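Local coordinates for coenzyme F420-dependent N(5),N(10)-methenyltetrahydromethanopterin reductase-related protein (Desulfurobacterium thermolithotrophum DSM 11699, PDB 6HUZ) that binds the iron-guanylylpyridinol cofactor and, as a bacterial paralog of [Fe]-hydrogenase, uses tetrahydrofolate derivatives such as 5,10-methenyltetrahydrofolate as substrates, at residues M1-G9 and F39-D50; V264-I275 and T284-I294. All coordinates share one frame; numbering follows the deposited sequence.

Contact 1 (M1-G9 and F39-D50). With FE9 (iron-guanylyl pyridinol cofactor), chain B.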
loop_
_atom_site.group_PDB
_atom_site.type_symbol
_atom_site.label_atom_id
_atom_site.label_comp_id
_atom_site.label_asym_id
_atom_site.label_seq_id
_atom_site.Cartn_x
_atom_site.Cartn_y
_atom_site.Cartn_z
ATOM N N MET A 1 12.833 31.853 22.671
ATOM C CA MET A 1 11.541 31.383 23.162
ATOM C C MET A 1 11.747 30.325 24.268
ATOM O O MET A 1 12.850 29.791 24.411
ATOM C CB MET A 1 10.667 30.871 21.979
ATOM C CG MET A 1 10.801 29.372 21.664
ATOM S SD MET A 1 9.763 28.820 20.252
ATOM C CE MET A 1 10.451 29.773 18.898
ATOM N N ARG A 2 10.705 30.063 25.074
ATOM C CA ARG A 2 10.801 29.091 26.163
ATOM C C ARG A 2 10.331 27.723 25.625
ATOM O O ARG A 2 9.166 27.576 25.255
ATOM C CB ARG A 2 9.948 29.519 27.371
ATOM C CG ARG A 2 10.478 30.770 28.134
ATOM C CD ARG A 2 10.797 30.516 29.593
ATOM N NE ARG A 2 12.011 31.233 29.999
ATOM C CZ ARG A 2 13.064 30.693 30.612
ATOM N NH1 ARG A 2 14.113 31.443 30.927
ATOM N NH2 ARG A 2 13.079 29.396 30.910
ATOM N N VAL A 3 11.234 26.740 25.573
ATOM C CA VAL A 3 10.913 25.392 25.061
ATOM C C VAL A 3 11.214 24.359 26.144
ATOM O O VAL A 3 12.272 24.426 26.771
ATOM C CB VAL A 3 11.804 25.053 23.837
ATOM C CG1 VAL A 3 11.392 23.738 23.180
ATOM C CG2 VAL A 3 11.836 26.183 22.829
ATOM N N THR A 4 10.317 23.406 26.339
ATOM C CA THR A 4 10.516 22.315 27.280
ATOM C C THR A 4 10.490 21.030 26.460
ATOM O O THR A 4 9.530 20.769 25.721
ATOM C CB THR A 4 9.445 22.237 28.375
ATOM O OG1 THR A 4 9.498 23.428 29.159
ATOM C CG2 THR A 4 9.640 21.026 29.293
ATOM N N VAL A 5 11.543 20.229 26.586
ATOM C CA VAL A 5 11.643 18.938 25.913
ATOM C C VAL A 5 11.355 17.961 27.010
ATOM O O VAL A 5 11.953 18.050 28.087
ATOM C CB VAL A 5 13.034 18.704 25.289
ATOM C CG1 VAL A 5 13.176 17.256 24.814
ATOM C CG2 VAL A 5 13.270 19.689 24.131
ATOM N N TYR A 6 10.436 17.053 26.771
ATOM C CA TYR A 6 10.066 16.053 27.762
ATOM C C TYR A 6 10.692 14.745 27.349
ATOM O O TYR A 6 10.316 14.232 26.320
ATOM C CB TYR A 6 8.539 15.941 27.829
ATOM C CG TYR A 6 7.927 17.074 28.628
ATOM C CD1 TYR A 6 7.832 17.003 30.009
ATOM C CD2 TYR A 6 7.463 18.223 28.002
ATOM C CE1 TYR A 6 7.321 18.064 30.754
ATOM C CE2 TYR A 6 6.943 19.290 28.739
ATOM C CZ TYR A 6 6.838 19.188 30.112
ATOM O OH TYR A 6 6.324 20.239 30.845
ATOM N N GLY A 7 11.649 14.234 28.123
ATOM C CA GLY A 7 12.331 12.978 27.819
ATOM C C GLY A 7 13.778 13.159 27.405
ATOM O O GLY A 7 14.066 13.893 26.472
ATOM N N PHE A 8 14.715 12.508 28.105
ATOM C CA PHE A 8 16.140 12.656 27.771
ATOM C C PHE A 8 16.516 11.890 26.503
ATOM O O PHE A 8 17.324 12.377 25.708
ATOM C CB PHE A 8 17.017 12.143 28.935
ATOM C CG PHE A 8 18.477 12.534 28.841
ATOM C CD1 PHE A 8 18.925 13.748 29.354
ATOM C CD2 PHE A 8 19.401 11.693 28.238
ATOM C CE1 PHE A 8 20.275 14.102 29.292
ATOM C CE2 PHE A 8 20.746 12.054 28.160
ATOM C CZ PHE A 8 21.178 13.255 28.697
ATOM N N GLY A 9 15.966 10.692 26.379
ATOM C CA GLY A 9 16.212 9.746 25.296
ATOM C C GLY A 9 16.881 8.565 25.979
ATOM O O GLY A 9 17.611 8.777 26.947
ATOM N N PHE A 39 18.659 23.540 20.712
ATOM C CA PHE A 39 17.785 24.711 20.890
ATOM C C PHE A 39 18.486 25.701 21.852
ATOM O O PHE A 39 18.425 26.920 21.657
ATOM C CB PHE A 39 16.390 24.276 21.438
ATOM C CG PHE A 39 15.553 23.335 20.578
ATOM C CD1 PHE A 39 15.434 23.531 19.213
ATOM C CD2 PHE A 39 14.868 22.270 21.149
ATOM C CE1 PHE A 39 14.659 22.667 18.429
ATOM C CE2 PHE A 39 14.099 21.414 20.362
ATOM C CZ PHE A 39 13.992 21.626 19.012
ATOM N N ALA A 40 19.169 25.169 22.875
ATOM C CA ALA A 40 19.897 25.984 23.845
ATOM C C ALA A 40 21.062 26.692 23.141
ATOM O O ALA A 40 21.303 27.882 23.388
ATOM C CB ALA A 40 20.403 25.105 24.985
ATOM N N LYS A 41 21.774 25.986 22.235
ATOM C CA LYS A 41 22.898 26.604 21.512
ATOM C C LYS A 41 22.397 27.744 20.612
ATOM O O LYS A 41 23.088 28.749 20.479
ATOM C CB LYS A 41 23.699 25.571 20.705
ATOM C CG LYS A 41 24.676 24.779 21.565
ATOM C CD LYS A 41 25.198 23.554 20.831
ATOM C CE LYS A 41 26.511 23.068 21.400
ATOM N NZ LYS A 41 26.609 21.584 21.398
ATOM N N ALA A 42 21.191 27.589 20.025
ATOM C CA ALA A 42 20.583 28.605 19.174
ATOM C C ALA A 42 20.209 29.859 19.994
ATOM O O ALA A 42 19.945 30.905 19.413
ATOM C CB ALA A 42 19.358 28.056 18.468
ATOM N N GLY A 43 20.164 29.732 21.313
ATOM C CA GLY A 43 19.867 30.861 22.203
ATOM C C GLY A 43 18.486 30.832 22.828
ATOM O O GLY A 43 18.057 31.835 23.398
ATOM N N HIS A 44 17.773 29.686 22.723
ATOM C CA HIS A 44 16.441 29.538 23.310
ATOM C C HIS A 44 16.600 29.256 24.794
ATOM O O HIS A 44 17.684 28.878 25.242
ATOM C CB HIS A 44 15.625 28.437 22.588
ATOM C CG HIS A 44 15.255 28.889 21.208
ATOM N ND1 HIS A 44 14.230 29.791 21.002
ATOM C CD2 HIS A 44 15.849 28.627 20.024
ATOM C CE1 HIS A 44 14.211 30.017 19.708
ATOM N NE2 HIS A 44 15.188 29.365 19.086
ATOM N N ASP A 45 15.539 29.469 25.562
ATOM C CA ASP A 45 15.556 29.225 26.998
ATOM C C ASP A 45 14.957 27.825 27.123
ATOM O O ASP A 45 13.740 27.632 27.068
ATOM C CB ASP A 45 14.779 30.317 27.725
ATOM C CG ASP A 45 15.484 31.669 27.653
ATOM O OD1 ASP A 45 16.721 31.709 27.858
ATOM O OD2 ASP A 45 14.803 32.685 27.391
ATOM N N VAL A 46 15.846 26.838 27.234
ATOM C CA VAL A 46 15.481 25.437 27.236
ATOM C C VAL A 46 15.517 24.697 28.569
ATOM O O VAL A 46 16.469 24.796 29.352
ATOM C CB VAL A 46 16.415 24.743 26.227
ATOM C CG1 VAL A 46 16.017 23.285 26.022
ATOM C CG2 VAL A 46 16.417 25.478 24.890
ATOM N N THR A 47 14.461 23.925 28.791
ATOM C CA THR A 47 14.293 23.073 29.958
ATOM C C THR A 47 14.082 21.652 29.453
ATOM O O THR A 47 13.350 21.443 28.473
ATOM C CB THR A 47 13.060 23.471 30.760
ATOM O OG1 THR A 47 13.194 24.827 31.172
ATOM C CG2 THR A 47 12.870 22.605 31.995
ATOM N N LEU A 48 14.709 20.678 30.122
ATOM C CA LEU A 48 14.536 19.276 29.777
ATOM C C LEU A 48 14.063 18.607 31.049
ATOM O O LEU A 48 14.743 18.640 32.083
ATOM C CB LEU A 48 15.788 18.590 29.231
ATOM C CG LEU A 48 15.503 17.168 28.713
ATOM C CD1 LEU A 48 16.120 16.928 27.355
ATOM C CD2 LEU A 48 15.938 16.115 29.734
ATOM N N SER A 49 12.871 18.060 30.992
ATOM C CA SER A 49 12.268 17.392 32.119
ATOM C C SER A 49 12.279 15.897 31.866
ATOM O O SER A 49 11.872 15.441 30.795
ATOM C CB SER A 49 10.839 17.878 32.327
ATOM O OG SER A 49 10.299 17.378 33.539
ATOM N N ASP A 50 12.760 15.132 32.842
ATOM C CA ASP A 50 12.799 13.670 32.735
ATOM C C ASP A 50 12.886 13.130 34.148
ATOM O O ASP A 50 13.708 13.586 34.915
ATOM C CB ASP A 50 13.980 13.179 31.893
ATOM C CG ASP A 50 13.970 11.681 31.646
ATOM O OD1 ASP A 50 13.913 10.916 32.626
ATOM O OD2 ASP A 50 14.028 11.276 30.474
HETATM O O2 FE9 B . 13.647 5.845 18.830
HETATM FE FE FE9 B . 12.448 8.412 17.289
HETATM C C1F FE9 B . 14.161 9.019 17.517
HETATM O O1F FE9 B . 15.218 9.400 17.657
HETATM C C2F FE9 B . 12.458 9.142 15.605
HETATM O O2F FE9 B . 12.466 9.626 14.584
HETATM C C8 FE9 B . 11.606 9.942 18.051
HETATM O O18 FE9 B . 11.404 10.965 17.421
HETATM C C7 FE9 B . 11.158 9.858 19.501
HETATM C C6 FE9 B . 11.759 8.592 20.041
HETATM N N1 FE9 B . 12.437 7.761 19.133
HETATM C C5 FE9 B . 11.650 8.269 21.473
HETATM C C5M FE9 B . 10.876 9.179 22.383
HETATM C C4 FE9 B . 12.269 7.024 21.955
HETATM C C3 FE9 B . 12.979 6.143 20.987
HETATM C C3M FE9 B . 13.655 4.864 21.411
HETATM C C2 FE9 B . 13.050 6.574 19.541
HETATM O O3P FE9 B . 12.082 6.709 23.267
HETATM P P1 FE9 B . 13.207 6.915 24.407
HETATM O O1P FE9 B . 14.517 7.014 23.785
HETATM O O2P FE9 B . 13.212 5.568 25.303
HETATM O "O5'" FE9 B . 12.794 8.237 25.196
HETATM C "C5'" FE9 B . 11.677 8.290 26.070
HETATM C "C4'" FE9 B . 12.107 9.142 27.259
HETATM O "O4'" FE9 B . 10.985 9.390 28.098
HETATM C "C1'" FE9 B . 11.452 9.449 29.439
HETATM C "C2'" FE9 B . 12.486 8.345 29.503
HETATM O "O2'" FE9 B . 13.407 8.466 30.596
HETATM C "C3'" FE9 B . 13.155 8.460 28.138
HETATM O "O3'" FE9 B . 14.338 9.260 28.166
HETATM N N9A FE9 B . 10.311 9.338 30.368
HETATM C C4A FE9 B . 9.674 10.401 30.800
HETATM N N3A FE9 B . 9.875 11.728 30.633
HETATM C C2A FE9 B . 9.066 12.594 31.277
HETATM N N2A FE9 B . 9.275 13.910 31.051
HETATM N N1A FE9 B . 8.069 12.217 32.101
HETATM C C6A FE9 B . 7.820 10.926 32.385
HETATM O O6A FE9 B . 6.886 10.593 33.133
HETATM C C5A FE9 B . 8.628 9.910 31.707
HETATM N N7A FE9 B . 8.692 8.570 31.690
HETATM C C8A FE9 B . 9.720 8.235 30.868
HETATM O O HOH W 1 15.678 33.027 23.782
HETATM O O HOH W 2 13.411 33.041 25.183
HETATM O O HOH W 3 12.467 26.885 29.471
HETATM O O HOH W 4 12.599 6.314 16.497
#
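With chi1 at -174°, the Asp50 side chain extends trans to its amide and reaches the chain leaving strand 2-6, where its OD2 accepts Phe8 N at 2.8 Å through its anti lone pair, while OD1 accepts Asn52 N. At the far end of the strand pair the His44 ring meets the chain terminus, ND1 accepting Met1 N at 3.0 Å with the donor 18° out of the ring plane, while NE2 bonds Asp186. Replacing His44 by an alanine would probably leave the terminal amine without its protein acceptor here and Asp186 without its mate.

Between these ends the parallel strands 2-6 and 45-49 alternate backbone bonds, from Asp45 N on Met1 O to Gly7 N on Ser49 O. Arg2 lays one face of its guanidinium over Asp45 CB, nearly parallel to the carboxylate. The salt bridge is accordingly long, Arg2 NH1 lying 3.8 Å from Asp45 OD2, with no N-H directed at the oxygen. On the other side of the sheet Leu48 CD1 touches Val5 CG1 at 3.9 Å, and its CD2 meets the Phe8 ring edge.

Asp50 OD2 also takes the cofactor ribose hydroxyls O2' (2.9 Å) and O3' (3.1 Å). An acidic side chain after the second strand, its OD2 meeting three donors beside a glycine-containing turn, is the nucleotide-binding arrangement of a Rossmann-like domain, here holding the cofactor's guanylyl end.

Contact 2 (V264-I275 and T284-I294). With GUE (5,10-Methenyltetrahydrofolate), chain C.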
loop_
_atom_site.group_PDB
_atom_site.type_symbol
_atom_site.label_atom_id
_atom_site.label_comp_id
_atom_site.label_asym_id
_atom_site.label_seq_id
_atom_site.Cartn_x
_atom_site.Cartn_y
_atom_site.Cartn_z
ATOM N N VAL A 264 3.687 -16.191 -2.773
ATOM C CA VAL A 264 5.001 -15.683 -3.221
ATOM C C VAL A 264 5.375 -16.287 -4.600
ATOM O O VAL A 264 5.841 -15.588 -5.500
ATOM C CB VAL A 264 6.071 -16.020 -2.145
ATOM C CG1 VAL A 264 7.482 -15.837 -2.682
ATOM C CG2 VAL A 264 5.869 -15.169 -0.894
ATOM N N ASP A 265 5.176 -17.581 -4.753
ATOM C CA ASP A 265 5.492 -18.251 -6.025
ATOM C C ASP A 265 4.727 -17.613 -7.174
ATOM O O ASP A 265 5.294 -17.411 -8.244
ATOM C CB ASP A 265 5.160 -19.746 -5.944
ATOM C CG ASP A 265 6.144 -20.480 -5.055
ATOM O OD1 ASP A 265 7.273 -19.973 -4.881
ATOM O OD2 ASP A 265 5.781 -21.558 -4.525
ATOM N N ALA A 266 3.446 -17.314 -6.957
ATOM C CA ALA A 266 2.596 -16.696 -7.978
ATOM C C ALA A 266 3.082 -15.309 -8.278
ATOM O O ALA A 266 3.160 -14.930 -9.433
ATOM C CB ALA A 266 1.150 -16.635 -7.501
ATOM N N MET A 267 3.401 -14.517 -7.231
ATOM C CA MET A 267 3.868 -13.180 -7.455
ATOM C C MET A 267 5.161 -13.228 -8.241
ATOM O O MET A 267 5.316 -12.505 -9.203
ATOM C CB MET A 267 4.113 -12.490 -6.119
ATOM C CG MET A 267 2.830 -12.145 -5.406
ATOM S SD MET A 267 3.140 -10.964 -4.067
ATOM C CE MET A 267 4.023 -11.986 -2.922
ATOM N N LYS A 268 6.092 -14.096 -7.857
ATOM C CA LYS A 268 7.365 -14.169 -8.576
ATOM C C LYS A 268 7.187 -14.525 -10.062
ATOM O O LYS A 268 7.859 -13.953 -10.913
ATOM C CB LYS A 268 8.223 -15.223 -7.901
ATOM C CG LYS A 268 9.591 -15.454 -8.510
ATOM C CD LYS A 268 10.304 -16.652 -7.839
ATOM C CE LYS A 268 9.873 -16.959 -6.409
ATOM N NZ LYS A 268 10.373 -18.297 -5.980
ATOM N N ALA A 269 6.304 -15.481 -10.354
ATOM C CA ALA A 269 6.034 -15.932 -11.716
ATOM C C ALA A 269 5.425 -14.800 -12.518
ATOM O O ALA A 269 5.941 -14.454 -13.577
ATOM C CB ALA A 269 5.092 -17.114 -11.683
ATOM N N SER A 270 4.340 -14.209 -12.003
ATOM C CA SER A 270 3.646 -13.095 -12.661
ATOM C C SER A 270 4.608 -11.912 -12.954
ATOM O O SER A 270 4.563 -11.334 -14.045
ATOM C CB SER A 270 2.512 -12.585 -11.760
ATOM O OG SER A 270 1.926 -11.404 -12.290
ATOM N N LEU A 271 5.461 -11.570 -11.986
ATOM C CA LEU A 271 6.411 -10.447 -12.095
ATOM C C LEU A 271 7.393 -10.604 -13.250
ATOM O O LEU A 271 7.838 -9.598 -13.815
ATOM C CB LEU A 271 7.184 -10.236 -10.769
ATOM C CG LEU A 271 8.109 -8.999 -10.707
ATOM C CD1 LEU A 271 7.294 -7.705 -10.759
ATOM C CD2 LEU A 271 8.999 -9.028 -9.393
ATOM N N GLN A 272 7.705 -11.831 -13.642
ATOM C CA GLN A 272 8.645 -12.038 -14.747
ATOM C C GLN A 272 8.195 -11.341 -16.042
ATOM O O GLN A 272 9.035 -10.850 -16.806
ATOM C CB GLN A 272 8.846 -13.547 -15.024
ATOM C CG GLN A 272 9.451 -14.322 -13.856
ATOM C CD GLN A 272 10.542 -13.564 -13.118
ATOM O OE1 GLN A 272 11.635 -13.332 -13.630
ATOM N NE2 GLN A 272 10.283 -13.157 -11.887
ATOM N N SER A 273 6.890 -11.286 -16.284
ATOM C CA SER A 273 6.356 -10.693 -17.505
ATOM C C SER A 273 6.278 -9.175 -17.457
ATOM O O SER A 273 5.894 -8.559 -18.443
ATOM C CB SER A 273 5.014 -11.311 -17.851
ATOM O OG SER A 273 5.222 -12.632 -18.311
ATOM N N MET A 274 6.650 -8.569 -16.330
ATOM C CA MET A 274 6.626 -7.109 -16.246
ATOM C C MET A 274 8.060 -6.568 -16.180
ATOM O O MET A 274 8.261 -5.366 -15.964
ATOM C CB MET A 274 5.741 -6.665 -15.080
ATOM C CG MET A 274 4.250 -6.659 -15.423
ATOM S SD MET A 274 3.779 -5.483 -16.767
ATOM C CE MET A 274 4.328 -3.866 -16.014
ATOM N N ILE A 275 9.081 -7.451 -16.381
ATOM C CA ILE A 275 10.485 -7.027 -16.416
ATOM C C ILE A 275 10.669 -6.733 -17.916
ATOM O O ILE A 275 11.093 -7.608 -18.681
ATOM C CB ILE A 275 11.449 -8.120 -15.885
ATOM C CG1 ILE A 275 11.191 -8.381 -14.392
ATOM C CG2 ILE A 275 12.908 -7.737 -16.107
ATOM C CD1 ILE A 275 11.849 -9.677 -13.870
ATOM N N THR A 284 12.132 -3.342 -9.723
ATOM C CA THR A 284 11.479 -4.602 -10.137
ATOM C C THR A 284 12.514 -5.720 -10.114
ATOM O O THR A 284 12.329 -6.796 -9.508
ATOM C CB THR A 284 10.915 -4.491 -11.570
ATOM O OG1 THR A 284 10.090 -3.337 -11.703
ATOM C CG2 THR A 284 10.113 -5.725 -11.971
ATOM N N VAL A 285 13.643 -5.441 -10.757
ATOM C CA VAL A 285 14.718 -6.426 -10.811
ATOM C C VAL A 285 15.235 -6.790 -9.411
ATOM O O VAL A 285 15.453 -7.969 -9.116
ATOM C CB VAL A 285 15.821 -5.873 -11.726
ATOM C CG1 VAL A 285 17.153 -6.493 -11.396
ATOM C CG2 VAL A 285 15.461 -6.096 -13.194
ATOM N N THR A 286 15.422 -5.788 -8.550
ATOM C CA THR A 286 15.904 -6.040 -7.203
ATOM C C THR A 286 14.861 -6.846 -6.429
ATOM O O THR A 286 15.219 -7.763 -5.700
ATOM C CB THR A 286 16.251 -4.715 -6.498
ATOM O OG1 THR A 286 17.340 -4.113 -7.188
ATOM C CG2 THR A 286 16.693 -4.909 -5.053
ATOM N N ALA A 287 13.578 -6.493 -6.555
ATOM C CA ALA A 287 12.522 -7.210 -5.844
ATOM C C ALA A 287 12.417 -8.642 -6.337
ATOM O O ALA A 287 12.281 -9.564 -5.536
ATOM C CB ALA A 287 11.186 -6.485 -6.012
ATOM N N SER A 288 12.502 -8.840 -7.650
ATOM C CA SER A 288 12.433 -10.178 -8.212
ATOM C C SER A 288 13.530 -11.029 -7.601
ATOM O O SER A 288 13.270 -12.154 -7.194
ATOM C CB SER A 288 12.611 -10.134 -9.722
ATOM O OG SER A 288 12.358 -11.405 -10.299
ATOM N N LYS A 289 14.761 -10.489 -7.523
ATOM C CA LYS A 289 15.888 -11.238 -6.952
ATOM C C LYS A 289 15.583 -11.629 -5.500
ATOM O O LYS A 289 15.815 -12.768 -5.102
ATOM C CB LYS A 289 17.195 -10.420 -7.078
ATOM C CG LYS A 289 18.428 -11.098 -6.505
ATOM C CD LYS A 289 18.864 -12.319 -7.290
ATOM C CE LYS A 289 19.980 -13.038 -6.575
ATOM N NZ LYS A 289 20.801 -13.859 -7.497
ATOM N N LEU A 290 15.031 -10.707 -4.723
ATOM C CA LEU A 290 14.697 -10.988 -3.330
ATOM C C LEU A 290 13.642 -12.078 -3.183
ATOM O O LEU A 290 13.762 -12.907 -2.277
ATOM C CB LEU A 290 14.210 -9.720 -2.627
ATOM C CG LEU A 290 15.275 -8.684 -2.391
ATOM C CD1 LEU A 290 14.651 -7.382 -1.925
ATOM C CD2 LEU A 290 16.335 -9.192 -1.390
ATOM N N LEU A 291 12.616 -12.093 -4.061
ATOM C CA LEU A 291 11.559 -13.100 -3.965
ATOM C C LEU A 291 12.117 -14.497 -4.155
ATOM O O LEU A 291 11.548 -15.439 -3.617
ATOM C CB LEU A 291 10.446 -12.862 -4.995
ATOM C CG LEU A 291 9.635 -11.582 -4.787
ATOM C CD1 LEU A 291 8.614 -11.418 -5.905
ATOM C CD2 LEU A 291 8.954 -11.565 -3.445
ATOM N N GLU A 292 13.219 -14.638 -4.915
ATOM C CA GLU A 292 13.832 -15.943 -5.171
ATOM C C GLU A 292 14.319 -16.667 -3.915
ATOM O O GLU A 292 14.246 -17.895 -3.861
ATOM C CB GLU A 292 15.012 -15.802 -6.156
ATOM C CG GLU A 292 14.596 -15.342 -7.549
ATOM C CD GLU A 292 15.728 -15.204 -8.552
ATOM O OE1 GLU A 292 15.435 -14.920 -9.736
ATOM O OE2 GLU A 292 16.905 -15.380 -8.159
ATOM N N LYS A 293 14.838 -15.943 -2.923
ATOM C CA LYS A 293 15.337 -16.593 -1.706
ATOM C C LYS A 293 14.577 -16.090 -0.506
ATOM O O LYS A 293 15.071 -16.202 0.612
ATOM C CB LYS A 293 16.831 -16.269 -1.513
ATOM C CG LYS A 293 17.675 -16.426 -2.770
ATOM C CD LYS A 293 19.172 -16.573 -2.456
ATOM C CE LYS A 293 19.835 -17.659 -3.271
ATOM N NZ LYS A 293 21.298 -17.432 -3.421
ATOM N N ILE A 294 13.382 -15.535 -0.717
ATOM C CA ILE A 294 12.619 -14.969 0.386
ATOM C C ILE A 294 12.373 -15.935 1.537
ATOM O O ILE A 294 12.444 -15.513 2.686
ATOM C CB ILE A 294 11.317 -14.312 -0.119
ATOM C CG1 ILE A 294 10.766 -13.352 0.934
ATOM C CG2 ILE A 294 10.279 -15.354 -0.523
ATOM C CD1 ILE A 294 9.941 -12.327 0.381
HETATM N N1 GUE C . 2.571 -9.287 -16.958
HETATM C C2 GUE C . 1.623 -9.609 -16.036
HETATM N N3 GUE C . 0.349 -9.216 -16.131
HETATM C C4 GUE C . -0.117 -8.492 -17.133
HETATM C C6 GUE C . 1.341 -7.600 -20.544
HETATM C "C1'" GUE C . -2.566 -2.677 -21.974
HETATM C "C2'" GUE C . -2.395 -2.827 -20.592
HETATM C "C3'" GUE C . -1.526 -3.801 -20.090
HETATM C "C4'" GUE C . -0.832 -4.657 -20.961
HETATM C "C5'" GUE C . -1.033 -4.516 -22.344
HETATM O O4 GUE C . -1.325 -8.174 -17.164
HETATM C C4A GUE C . 0.844 -8.127 -18.197
HETATM N N5 GUE C . 0.612 -7.322 -19.314
HETATM C C7 GUE C . 2.798 -7.428 -20.132
HETATM N N8 GUE C . 3.155 -8.251 -18.981
HETATM C C8A GUE C . 2.231 -8.568 -18.040
HETATM N N2 GUE C . 2.029 -10.335 -14.965
HETATM C C9 GUE C . 0.994 -6.340 -21.354
HETATM N N10 GUE C . -0.004 -5.708 -20.496
HETATM C "C6'" GUE C . -1.887 -3.531 -22.837
HETATM C C11 GUE C . -3.503 -1.627 -22.532
HETATM O O11 GUE C . -3.861 -0.685 -21.840
HETATM N N GUE C . -3.950 -1.767 -23.786
HETATM C CA GUE C . -4.990 -0.906 -24.351
HETATM C C GUE C . -6.166 -1.710 -24.871
HETATM O OX1 GUE C . -5.980 -2.892 -25.258
HETATM O OX2 GUE C . -7.303 -1.190 -24.900
HETATM C CB GUE C . -4.432 0.027 -25.432
HETATM C CG GUE C . -2.922 -0.119 -25.657
HETATM C CD GUE C . -2.412 0.716 -26.826
HETATM O OE1 GUE C . -1.359 1.389 -26.656
HETATM O OE2 GUE C . -3.048 0.690 -27.914
HETATM C C1 GUE C . -0.102 -6.264 -19.348
#
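The amide of Gln272 meets Ser288 in its own plane: OG accepts NE2 at 3.1 Å only 4° out of that plane. The second N-H of NE2 is turned back to Lys268 O at 2.7 Å, so both hydrogens are used and the amide is fixed in rotation between its own helical turn and helix 282-292. A bend at chi2 (-39°) carries the group there, although the Gln272 side chain starts out away from the partner helix.

The two helix segments run roughly antiparallel, 144° apart. Leu271 splits its branches, CD1 going to Thr284 CG2 at 3.7 Å and CD2 to Ser288 CB at 3.8 Å. Ile275 flanks Thr284 as well, and near the other end Val264 CG1 packs on Ile294 CG2 at 3.6 Å.

Segment 264-275 also carries part of the pterin site: Ser270 O accepts N2 of methenyltetrahydrofolate at 2.9 Å and Ser273 O accepts N8 at 2.8 Å, while Met274 lies over the N1-N8 side of the pterin, CG 3.5 Å from N1. Ser270 OG also bonds Val202 O of the second subunit. The carbonyls that accept the pterin N-H groups thus lie on a segment held by Gln272 and Leu271 against helix 282-292, at a subunit boundary.

In the fold
From the N terminus the chain lays down strand 2-6, passes through helices 11-17, 20-23 and 32-41, and returns as strand 45-49, where contact 1 closes a right-handed beta-alpha-beta crossover, as expected of a Rossmann-like domain, and joins two neighbouring strands of the six-stranded parallel sheet. The chain then completes that domain and enters the helical part through helices 207-228 and 232-262. Contact 2 closes much later, over a short connection between helix 264-271 and helix 282-292. The two loops lie in series, neither nesting nor crossing, with centres about 49 Å apart on opposite sides of the chain's centre. One belongs to the cofactor-binding domain, the other to the helical region facing the second subunit.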